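Local coordinates for multidrug resistance protein (Vibrio cholerae, PDB 1YC9) that forms a trimeric outer membrane channel of the outer membrane factor family and could take part in resistance to puromycin, acriflavine and tetraphenylarsonium, at residues 203-208 with 411-416. The protein carries 1 engineered substitution. Numbering follows the deposited sequence.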
loop_
_atom_site.group_PDB
_atom_site.type_symbol
_atom_site.label_atom_id
_atom_site.label_comp_id
_atom_site.label_asym_id
_atom_site.label_seq_id
_atom_site.Cartn_x
_atom_site.Cartn_y
_atom_site.Cartn_z
ATOM N N GLU A 203 9.543 -38.196 3.726
ATOM C CA GLU A 203 10.210 -37.591 4.856
ATOM C C GLU A 203 10.644 -36.145 4.584
ATOM O O GLU A 203 10.556 -35.307 5.471
ATOM C CB GLU A 203 11.426 -38.393 5.314
ATOM C CG GLU A 203 11.811 -37.951 6.721
ATOM C CD GLU A 203 12.741 -38.917 7.427
ATOM O OE1 GLU A 203 12.862 -40.073 6.990
ATOM O OE2 GLU A 203 13.346 -38.489 8.405
ATOM N N ALA A 204 11.127 -35.873 3.381
ATOM C CA ALA A 204 11.466 -34.512 2.999
ATOM C C ALA A 204 10.250 -33.585 3.084
ATOM O O ALA A 204 10.357 -32.478 3.605
ATOM C CB ALA A 204 12.034 -34.474 1.633
ATOM N N GLU A 205 9.105 -34.075 2.633
ATOM C CA GLU A 205 7.833 -33.346 2.781
ATOM C C GLU A 205 7.483 -33.074 4.234
ATOM O O GLU A 205 7.129 -31.947 4.596
ATOM C CB GLU A 205 6.726 -34.098 2.056
ATOM C CG GLU A 205 5.419 -33.314 1.923
ATOM C CD GLU A 205 5.283 -32.542 0.610
ATOM O OE1 GLU A 205 6.198 -32.593 -0.253
ATOM O OE2 GLU A 205 4.253 -31.854 0.445
ATOM N N LEU A 206 7.624 -34.069 5.098
ATOM C CA LEU A 206 7.438 -33.910 6.509
ATOM C C LEU A 206 8.341 -32.847 7.151
ATOM O O LEU A 206 7.880 -32.050 8.020
ATOM C CB LEU A 206 7.619 -35.248 7.218
ATOM C CG LEU A 206 7.396 -35.275 8.723
ATOM C CD1 LEU A 206 6.002 -34.837 9.096
ATOM C CD2 LEU A 206 7.720 -36.671 9.337
ATOM N N LEU A 207 9.602 -32.791 6.703
ATOM C CA LEU A 207 10.519 -31.848 7.266
ATOM C C LEU A 207 10.120 -30.423 6.866
ATOM O O LEU A 207 10.186 -29.512 7.692
ATOM C CB LEU A 207 11.939 -32.151 6.818
ATOM C CG LEU A 207 12.564 -33.395 7.463
ATOM C CD1 LEU A 207 13.927 -33.581 6.850
ATOM C CD2 LEU A 207 12.693 -33.298 8.994
ATOM N N GLY A 208 9.639 -30.286 5.648
ATOM C CA GLY A 208 9.140 -29.017 5.141
ATOM C C GLY A 208 7.917 -28.576 5.938
ATOM O O GLY A 208 7.833 -27.417 6.302
ATOM N N ASN A 411 -5.032 -37.646 -1.645
ATOM C CA ASN A 411 -6.428 -37.437 -1.260
ATOM C C ASN A 411 -6.602 -37.140 0.223
ATOM O O ASN A 411 -7.407 -36.314 0.580
ATOM C CB ASN A 411 -7.307 -38.620 -1.693
ATOM C CG ASN A 411 -7.329 -38.825 -3.194
ATOM O OD1 ASN A 411 -7.329 -37.879 -3.924
ATOM N ND2 ASN A 411 -7.456 -40.057 -3.639
ATOM N N GLN A 412 -5.785 -37.744 1.076
ATOM C CA GLN A 412 -5.814 -37.485 2.492
ATOM C C GLN A 412 -5.406 -36.052 2.775
ATOM O O GLN A 412 -5.987 -35.405 3.611
ATOM C CB GLN A 412 -4.881 -38.428 3.250
ATOM C CG GLN A 412 -5.398 -39.826 3.392
ATOM C CD GLN A 412 -4.358 -40.747 4.043
ATOM O OE1 GLN A 412 -3.119 -40.618 3.812
ATOM N NE2 GLN A 412 -4.847 -41.675 4.858
ATOM N N ARG A 413 -4.392 -35.557 2.074
ATOM C CA ARG A 413 -3.987 -34.181 2.270
ATOM C C ARG A 413 -5.056 -33.217 1.786
ATOM O O ARG A 413 -5.328 -32.219 2.466
ATOM C CB ARG A 413 -2.659 -33.948 1.590
ATOM C CG ARG A 413 -1.614 -34.642 2.420
ATOM C CD ARG A 413 -0.231 -34.374 1.984
ATOM N NE ARG A 413 0.244 -33.092 2.510
ATOM C CZ ARG A 413 1.368 -32.520 2.071
ATOM N NH1 ARG A 413 2.081 -33.154 1.146
ATOM N NH2 ARG A 413 1.782 -31.346 2.545
ATOM N N ALA A 414 -5.657 -33.521 0.639
ATOM C CA ALA A 414 -6.751 -32.709 0.096
ATOM C C ALA A 414 -7.873 -32.651 1.092
ATOM O O ALA A 414 -8.433 -31.604 1.357
ATOM C CB ALA A 414 -7.213 -33.238 -1.255
ATOM N N LEU A 415 -8.204 -33.791 1.677
ATOM C CA LEU A 415 -9.253 -33.815 2.698
ATOM C C LEU A 415 -8.960 -32.987 3.910
ATOM O O LEU A 415 -9.811 -32.222 4.345
ATOM C CB LEU A 415 -9.574 -35.258 3.085
ATOM C CG LEU A 415 -10.703 -35.405 4.097
ATOM C CD1 LEU A 415 -11.973 -34.713 3.641
ATOM C CD2 LEU A 415 -10.947 -36.903 4.325
ATOM N N VAL A 416 -7.761 -33.115 4.474
ATOM C CA VAL A 416 -7.359 -32.358 5.654
ATOM C C VAL A 416 -7.426 -30.863 5.294
ATOM O O VAL A 416 -7.832 -30.048 6.096
ATOM C CB VAL A 416 -5.914 -32.762 6.063
ATOM C CG1 VAL A 416 -5.122 -31.617 6.617
ATOM C CG2 VAL A 416 -5.931 -33.966 7.009
#
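Glu205 and Arg413 form a salt bridge between helices 189-223 and 398-433. One carboxylate oxygen does the bonding. Glu205 OE2 lies 2.6 Å from Arg413 NH1, and the N-H points almost straight at it (169°). A weak second bond runs from Arg413 NH2 to the same Glu205 OE2 at 3.3 Å. The oxygen therefore sits at the guanidinium edge, in its plane, and is shared by both terminal nitrogens. The pair is not the coplanar two-oxygen kind: the carboxylate and guanidinium planes are 80° apart, and Arg413 NH1 meets Glu205 OE2 from above the carboxylate plane.

Carbon contact is slight. Glu205 CG comes 3.4 Å from Arg413 NH1. From there a bend at the second torsion of Glu205 (94°) turns OE2 to the guanidinium edge.

The backbones stay well apart, with Glu205 CA and Arg413 CA 11.9 Å from each other, so the long side chains span the distance. Asn160 OD1, on helix 117-183, accepts a hydrogen bond from Arg413 NE, which probably limits rotation of the guanidinium. This surface salt bridge ties together the two helical hairpins that one subunit contributes to the alpha-helical barrel, the fold of TolC-type outer membrane factors.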